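Local coordinates for protein peroxinectin A (Dictyostelium discoideum, PDB 6ERC) that oxidises phenolic donors and halides or thiocyanate with hydrogen peroxide as a secreted, haem-containing peroxidase of the animal haem peroxidase family, at residues Ile62-His67 and Asn351-Ile356; Val308-Glu313 and Tyr359-Leu364. One frame throughout, in Å; residues are numbered along the deposited sequence.

Contact 1 (Ile62-His67 and Asn351-Ile356). With CA (calcium ion), chain G.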
loop_
_atom_site.group_PDB
_atom_site.type_symbol
_atom_site.label_atom_id
_atom_site.label_comp_id
_atom_site.label_asym_id
_atom_site.label_seq_id
_atom_site.Cartn_x
_atom_site.Cartn_y
_atom_site.Cartn_z
ATOM N N ILE A 62 -9.345 -15.312 13.128
ATOM C CA ILE A 62 -10.259 -15.844 12.124
ATOM C C ILE A 62 -9.447 -16.673 11.138
ATOM O O ILE A 62 -9.656 -17.885 11.006
ATOM C CB ILE A 62 -11.039 -14.724 11.408
ATOM C CG1 ILE A 62 -12.006 -14.031 12.377
ATOM C CG2 ILE A 62 -11.821 -15.279 10.218
ATOM C CD1 ILE A 62 -11.366 -12.969 13.252
ATOM N N GLY A 63 -8.511 -16.028 10.446
ATOM C CA GLY A 63 -7.682 -16.717 9.477
ATOM C C GLY A 63 -8.243 -16.645 8.074
ATOM O O GLY A 63 -9.434 -16.891 7.861
ATOM N N SER A 64 -7.389 -16.318 7.108
ATOM C CA SER A 64 -7.821 -16.133 5.729
ATOM C C SER A 64 -8.614 -17.334 5.237
ATOM O O SER A 64 -8.130 -18.468 5.276
ATOM C CB SER A 64 -6.599 -15.902 4.837
ATOM O OG SER A 64 -6.976 -15.791 3.477
ATOM N N LYS A 65 -9.842 -17.079 4.782
ATOM C CA LYS A 65 -10.659 -18.139 4.202
ATOM C C LYS A 65 -10.109 -18.613 2.865
ATOM O O LYS A 65 -10.375 -19.752 2.465
ATOM C CB LYS A 65 -12.102 -17.658 4.033
ATOM C CG LYS A 65 -12.813 -17.380 5.351
ATOM C CD LYS A 65 -14.248 -16.896 5.143
ATOM C CE LYS A 65 -15.165 -18.011 4.639
ATOM N NZ LYS A 65 -16.606 -17.605 4.650
ATOM N N GLU A 66 -9.349 -17.771 2.173
ATOM C CA GLU A 66 -8.707 -18.143 0.922
ATOM C C GLU A 66 -7.350 -18.805 1.137
ATOM O O GLU A 66 -6.730 -19.243 0.164
ATOM C CB GLU A 66 -8.547 -16.907 0.030
ATOM C CG GLU A 66 -9.858 -16.337 -0.500
ATOM C CD GLU A 66 -10.697 -15.663 0.575
ATOM O OE1 GLU A 66 -10.122 -15.184 1.578
ATOM O OE2 GLU A 66 -11.936 -15.615 0.417
ATOM N N HIS A 67 -6.882 -18.884 2.383
ATOM C CA HIS A 67 -5.619 -19.545 2.717
ATOM C C HIS A 67 -4.431 -18.804 2.104
ATOM O O HIS A 67 -3.543 -19.398 1.489
ATOM C CB HIS A 67 -5.638 -21.010 2.280
ATOM C CG HIS A 67 -6.796 -21.784 2.823
ATOM N ND1 HIS A 67 -6.886 -22.157 4.145
ATOM C CD2 HIS A 67 -7.917 -22.252 2.222
ATOM C CE1 HIS A 67 -8.010 -22.824 4.337
ATOM N NE2 HIS A 67 -8.653 -22.896 3.186
ATOM N N ASN A 351 3.339 -18.750 6.822
ATOM C CA ASN A 351 2.328 -18.365 7.800
ATOM C C ASN A 351 1.089 -17.803 7.108
ATOM O O ASN A 351 1.190 -16.928 6.243
ATOM C CB ASN A 351 2.906 -17.336 8.771
ATOM C CG ASN A 351 1.975 -17.035 9.925
ATOM O OD1 ASN A 351 1.160 -17.871 10.319
ATOM N ND2 ASN A 351 2.089 -15.834 10.477
ATOM N N GLU A 352 -0.083 -18.305 7.498
ATOM C CA GLU A 352 -1.339 -17.860 6.911
ATOM C C GLU A 352 -1.757 -16.520 7.505
ATOM O O GLU A 352 -1.618 -16.288 8.709
ATOM C CB GLU A 352 -2.438 -18.897 7.146
ATOM C CG GLU A 352 -3.677 -18.688 6.290
ATOM C CD GLU A 352 -4.818 -19.617 6.672
ATOM O OE1 GLU A 352 -5.445 -19.392 7.734
ATOM O OE2 GLU A 352 -5.079 -20.575 5.913
ATOM N N GLU A 353 -2.273 -15.637 6.652
ATOM C CA GLU A 353 -2.643 -14.293 7.078
ATOM C C GLU A 353 -4.059 -14.292 7.651
ATOM O O GLU A 353 -4.697 -15.333 7.827
ATOM C CB GLU A 353 -2.517 -13.305 5.920
ATOM C CG GLU A 353 -3.590 -13.442 4.848
ATOM C CD GLU A 353 -3.562 -12.301 3.856
ATOM O OE1 GLU A 353 -2.655 -11.449 3.957
ATOM O OE2 GLU A 353 -4.453 -12.249 2.981
ATOM N N GLU A 354 -4.561 -13.097 7.938
ATOM C CA GLU A 354 -5.884 -12.900 8.507
ATOM C C GLU A 354 -6.916 -12.712 7.395
ATOM O O GLU A 354 -6.582 -12.401 6.250
ATOM C CB GLU A 354 -5.858 -11.685 9.437
ATOM C CG GLU A 354 -6.922 -11.662 10.513
ATOM C CD GLU A 354 -6.894 -12.881 11.405
ATOM O OE1 GLU A 354 -5.862 -13.086 12.081
ATOM O OE2 GLU A 354 -7.897 -13.630 11.425
ATOM N N ASN A 355 -8.186 -12.907 7.745
ATOM C CA ASN A 355 -9.256 -12.799 6.765
ATOM C C ASN A 355 -9.588 -11.339 6.484
ATOM O O ASN A 355 -9.421 -10.466 7.339
ATOM C CB ASN A 355 -10.508 -13.520 7.256
ATOM C CG ASN A 355 -11.471 -13.847 6.133
ATOM O OD1 ASN A 355 -11.090 -14.440 5.125
ATOM N ND2 ASN A 355 -12.725 -13.457 6.301
ATOM N N ILE A 356 -10.067 -11.079 5.272
ATOM C CA ILE A 356 -10.477 -9.739 4.871
ATOM C C ILE A 356 -11.948 -9.589 5.229
ATOM O O ILE A 356 -12.823 -10.156 4.569
ATOM C CB ILE A 356 -10.231 -9.485 3.381
ATOM C CG1 ILE A 356 -8.729 -9.480 3.096
ATOM C CG2 ILE A 356 -10.833 -8.144 2.964
ATOM C CD1 ILE A 356 -8.375 -9.781 1.662
HETATM CA CA CA G . -9.671 -9.067 9.306
HETATM O O HOH W 1 -8.254 -9.135 11.215
HETATM O O HOH W 2 -10.240 -11.140 10.255
#
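E354 OE2 takes two backbone N-H groups in a row: I62 N at 2.8 Å, on the syn side of the carboxylate, and G63 N at 2.7 Å, from above the carboxylate plane. The glutamate manages this because its chain bends at chi2 (57°), bringing the carboxylate back to the I62-H67 loop although its CB starts out pointing away. Next along comes the backbone bond S64 N to E353 O at 3.0 Å. K65 N then donates to N355 OD1 at 2.9 Å; the bond is almost straight at nitrogen (172°), but it reaches the amide oxygen from above the carbonyl plane. Farther out, E352 stretches an extended side chain to H67, where ND1 gives a bond to OE2 at 3.0 Å, ring and carboxylate turned 46° apart. Packing fills the rest. I62 lays CG2 on CB of N355, the K65 CG methylene runs past the N355 amide, and S64 CB meets E353 CG at 3.9 Å. G63 suits its place: a CB would crowd both E352 OE1 and the preceding carbonyl oxygen. E353 OE1 is bonded by N73 and E66 OE2 by H444, both outside the two segments. Backbone and side chain of N355 divide the work: while OD1 holds the loop, its carbonyl O binds calcium at 2.4 Å, alongside two waters and S306, D357 and Y359. This is a calcium-site loop of an animal-type haem peroxidase, held by a second loop whose backbone N-H groups, and the H67 ring, bond to its side chains and to one backbone oxygen.

Contact 2 (Val308-Glu313 and Tyr359-Leu364). With CA (calcium ion), chain G; HEM (protoporphyrin IX containing Fe), chain F.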
loop_
_atom_site.group_PDB
_atom_site.type_symbol
_atom_site.label_atom_id
_atom_site.label_comp_id
_atom_site.label_asym_id
_atom_site.label_seq_id
_atom_site.Cartn_x
_atom_site.Cartn_y
_atom_site.Cartn_z
ATOM N N VAL A 308 -3.827 -8.242 7.823
ATOM C CA VAL A 308 -2.577 -8.321 8.570
ATOM C C VAL A 308 -2.801 -9.153 9.828
ATOM O O VAL A 308 -3.655 -8.828 10.660
ATOM C CB VAL A 308 -2.067 -6.917 8.921
ATOM C CG1 VAL A 308 -0.889 -6.982 9.886
ATOM C CG2 VAL A 308 -1.683 -6.167 7.661
ATOM N N GLY A 309 -2.028 -10.224 9.976
ATOM C CA GLY A 309 -2.054 -11.015 11.185
ATOM C C GLY A 309 -1.293 -10.345 12.305
ATOM O O GLY A 309 -0.535 -9.385 12.108
ATOM N N PRO A 310 -1.485 -10.853 13.525
ATOM C CA PRO A 310 -0.867 -10.199 14.687
ATOM C C PRO A 310 0.600 -10.529 14.893
ATOM O O PRO A 310 1.291 -9.758 15.572
ATOM C CB PRO A 310 -1.710 -10.709 15.860
ATOM C CG PRO A 310 -2.185 -12.045 15.422
ATOM C CD PRO A 310 -2.357 -11.974 13.922
ATOM N N PHE A 311 1.102 -11.633 14.347
ATOM C CA PHE A 311 2.460 -12.074 14.630
ATOM C C PHE A 311 3.267 -12.221 13.347
ATOM O O PHE A 311 2.744 -12.592 12.292
ATOM C CB PHE A 311 2.464 -13.400 15.392
ATOM C CG PHE A 311 1.999 -13.276 16.807
ATOM C CD1 PHE A 311 2.851 -12.797 17.787
ATOM C CD2 PHE A 311 0.709 -13.633 17.160
ATOM C CE1 PHE A 311 2.427 -12.680 19.094
ATOM C CE2 PHE A 311 0.280 -13.520 18.466
ATOM C CZ PHE A 311 1.138 -13.044 19.435
ATOM N N MET A 312 4.555 -11.922 13.465
ATOM C CA MET A 312 5.515 -12.042 12.375
ATOM C C MET A 312 6.421 -13.228 12.692
ATOM O O MET A 312 7.186 -13.187 13.662
ATOM C CB MET A 312 6.304 -10.743 12.233
ATOM C CG MET A 312 6.984 -10.552 10.906
ATOM S SD MET A 312 7.169 -8.794 10.558
ATOM C CE MET A 312 5.515 -8.395 10.029
ATOM N N GLU A 313 6.322 -14.284 11.887
ATOM C CA GLU A 313 7.014 -15.535 12.172
ATOM C C GLU A 313 8.474 -15.490 11.725
ATOM O O GLU A 313 8.828 -14.846 10.733
ATOM C CB GLU A 313 6.308 -16.704 11.482
ATOM C CG GLU A 313 4.935 -17.044 12.051
ATOM C CD GLU A 313 5.006 -17.653 13.442
ATOM O OE1 GLU A 313 6.065 -18.219 13.793
ATOM O OE2 GLU A 313 4.006 -17.566 14.187
ATOM N N TYR A 359 -13.068 -7.018 10.678
ATOM C CA TYR A 359 -12.245 -7.091 11.877
ATOM C C TYR A 359 -10.795 -6.735 11.599
ATOM O O TYR A 359 -10.211 -7.167 10.602
ATOM C CB TYR A 359 -12.328 -8.488 12.472
ATOM C CG TYR A 359 -13.749 -8.917 12.619
ATOM C CD1 TYR A 359 -14.529 -8.419 13.647
ATOM C CD2 TYR A 359 -14.330 -9.785 11.709
ATOM C CE1 TYR A 359 -15.840 -8.790 13.784
ATOM C CE2 TYR A 359 -15.645 -10.163 11.835
ATOM C CZ TYR A 359 -16.395 -9.661 12.874
ATOM O OH TYR A 359 -17.708 -10.041 13.006
ATOM N N MET A 360 -10.220 -5.953 12.509
ATOM C CA MET A 360 -8.828 -5.540 12.443
ATOM C C MET A 360 -8.153 -5.912 13.753
ATOM O O MET A 360 -8.707 -5.672 14.829
ATOM C CB MET A 360 -8.727 -4.037 12.192
ATOM C CG MET A 360 -7.311 -3.508 12.077
ATOM S SD MET A 360 -7.291 -1.769 11.600
ATOM C CE MET A 360 -8.109 -1.838 10.007
ATOM N N ILE A 361 -6.967 -6.515 13.659
ATOM C CA ILE A 361 -6.246 -6.908 14.860
ATOM C C ILE A 361 -5.992 -5.685 15.737
ATOM O O ILE A 361 -5.962 -4.541 15.265
ATOM C CB ILE A 361 -4.926 -7.612 14.504
ATOM C CG1 ILE A 361 -4.085 -6.733 13.573
ATOM C CG2 ILE A 361 -5.210 -8.964 13.863
ATOM C CD1 ILE A 361 -2.680 -7.252 13.347
ATOM N N SER A 362 -5.812 -5.933 17.033
ATOM C CA SER A 362 -5.606 -4.845 17.978
ATOM C C SER A 362 -4.204 -4.258 17.904
ATOM O O SER A 362 -3.987 -3.149 18.404
ATOM C CB SER A 362 -5.889 -5.326 19.402
ATOM O OG SER A 362 -7.266 -5.613 19.563
ATOM N N ASP A 363 -3.249 -4.972 17.298
ATOM C CA ASP A 363 -1.931 -4.389 17.071
ATOM C C ASP A 363 -2.027 -3.143 16.204
ATOM O O ASP A 363 -1.252 -2.198 16.386
ATOM C CB ASP A 363 -1.005 -5.415 16.422
ATOM C CG ASP A 363 -0.805 -6.646 17.283
ATOM O OD1 ASP A 363 -1.771 -7.422 17.442
ATOM O OD2 ASP A 363 0.317 -6.837 17.802
ATOM N N LEU A 364 -2.972 -3.124 15.267
ATOM C CA LEU A 364 -3.204 -1.970 14.410
ATOM C C LEU A 364 -4.293 -1.052 14.955
ATOM O O LEU A 364 -4.180 0.174 14.849
ATOM C CB LEU A 364 -3.592 -2.436 13.003
ATOM C CG LEU A 364 -2.562 -3.275 12.240
ATOM C CD1 LEU A 364 -3.244 -4.088 11.156
ATOM C CD2 LEU A 364 -1.492 -2.386 11.637
HETATM CA CA CA G . -9.671 -9.067 9.306
HETATM C CHA HEM F . -2.205 3.556 4.241
HETATM C CHB HEM F . -0.034 1.228 7.880
HETATM C CHC HEM F . -0.542 -2.968 5.471
HETATM C CHD HEM F . -2.930 -0.656 1.948
HETATM C C1A HEM F . -1.632 3.277 5.456
HETATM C C2A HEM F . -1.453 4.212 6.539
HETATM C C3A HEM F . -0.856 3.576 7.551
HETATM C C4A HEM F . -0.632 2.211 7.133
HETATM C CMA HEM F . -0.458 4.170 8.920
HETATM C CAA HEM F . -1.905 5.681 6.499
HETATM C CBA HEM F . -3.046 5.817 7.497
HETATM C CGA HEM F . -3.903 7.002 7.138
HETATM O O1A HEM F . -4.522 6.995 6.042
HETATM O O2A HEM F . -3.979 7.954 7.954
HETATM C C1B HEM F . 0.030 -0.098 7.527
HETATM C C2B HEM F . 0.660 -1.131 8.312
HETATM C C3B HEM F . 0.529 -2.293 7.651
HETATM C C4B HEM F . -0.196 -2.028 6.423
HETATM C CMB HEM F . 1.348 -0.845 9.662
HETATM C CAB HEM F . 1.010 -3.710 8.041
HETATM C CBB HEM F . 1.605 -3.986 9.206
HETATM C C1C HEM F . -1.241 -2.720 4.310
HETATM C C2C HEM F . -1.626 -3.699 3.308
HETATM C C3C HEM F . -2.290 -3.050 2.327
HETATM C C4C HEM F . -2.334 -1.651 2.692
HETATM C CMC HEM F . -1.285 -5.197 3.461
HETATM C CAC HEM F . -2.945 -3.529 1.005
HETATM C CBC HEM F . -2.961 -4.783 0.548
HETATM C C1D HEM F . -2.902 0.686 2.241
HETATM C C2D HEM F . -3.385 1.749 1.390
HETATM C C3D HEM F . -3.191 2.903 2.034
HETATM C C4D HEM F . -2.564 2.619 3.301
HETATM C CMD HEM F . -4.034 1.542 0.006
HETATM C CAD HEM F . -3.519 4.324 1.542
HETATM C CBD HEM F . -2.380 4.698 0.598
HETATM C CGD HEM F . -2.071 6.173 0.672
HETATM O O1D HEM F . -1.290 6.573 1.574
HETATM O O2D HEM F . -2.588 6.957 -0.164
HETATM N NA HEM F . -1.117 2.062 5.852
HETATM N NB HEM F . -0.482 -0.676 6.382
HETATM N NC HEM F . -1.688 -1.483 3.897
HETATM N ND HEM F . -2.406 1.254 3.397
HETATM FE FE HEM F . -1.408 0.309 4.843
HETATM O O HOH W 3 -6.015 -7.462 10.801
HETATM O O HOH W 1 -8.254 -9.135 11.215
HETATM O O HOH W 2 -10.240 -11.140 10.255
#
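I361 presses its CD1 methyl against the carbonyl oxygens of V308 and G309, 3.3 Å from V308 O and equally far from G309 O. That methyl is the knob of the contact. With CG1 set between the backbone N and the carbonyl carbon (chi1 54°), the side chain lies against the extended backbone of V308-P310, where V308 CG1 borders CD1 at 3.9 Å and P310 CA closes in. The other branch, CG2, rests against P310 CD. Cut back to alanine, I361 would lose CG1, CG2 and CD1, and a gap would probably open between the 359-364 backbone and the V308-P310 chain it packs on. Beyond I361, the first turn of the helix adds two more bumps. D363 sets OD1 against P310 CB at 3.6 Å while its OD2 accepts from K328 N, and L364 pushes CD1 onto V308 CB at 3.8 Å, the two side chains crossing at about a right angle. V308 CG2 meets the haem vinyl carbon CAB at 3.7 Å, and L364 CD2 meets the haem methyl CMB at 3.8 Å. I361 N donates to water 3, which lies within donating reach of V308 O, though it has more acceptors near than protons. Y359 gives its carbonyl oxygen to calcium. V308 and L364 form a small apolar part of the haem pocket lining, on a vinyl- and methyl-bearing edge, backed by I361 and P310, with the calcium site at Y359 beside it.

How the contacts relate
From the N terminus the segments come as 62-67, 308-313, 351-356 and 359-364, so the two contacts cross. Contact 1 closes a long loop of 283 residues, tying the connection between helices 48-56 and 70-80 to the loop after helix 342-350. Contact 2 closes a shorter one of 45, which takes in the rest of the hairpin begun in 308-313, strand 321-326, and helix 342-350, and joins the end of helix 304-307 to the start of helix 362-365. Where they meet, E354 CB lies 3.8 Å from V308 O and N351 ND2 packs near E313 CG. Calcium is their common point: each contact gives one carbonyl oxygen, and both share waters 1 and 2.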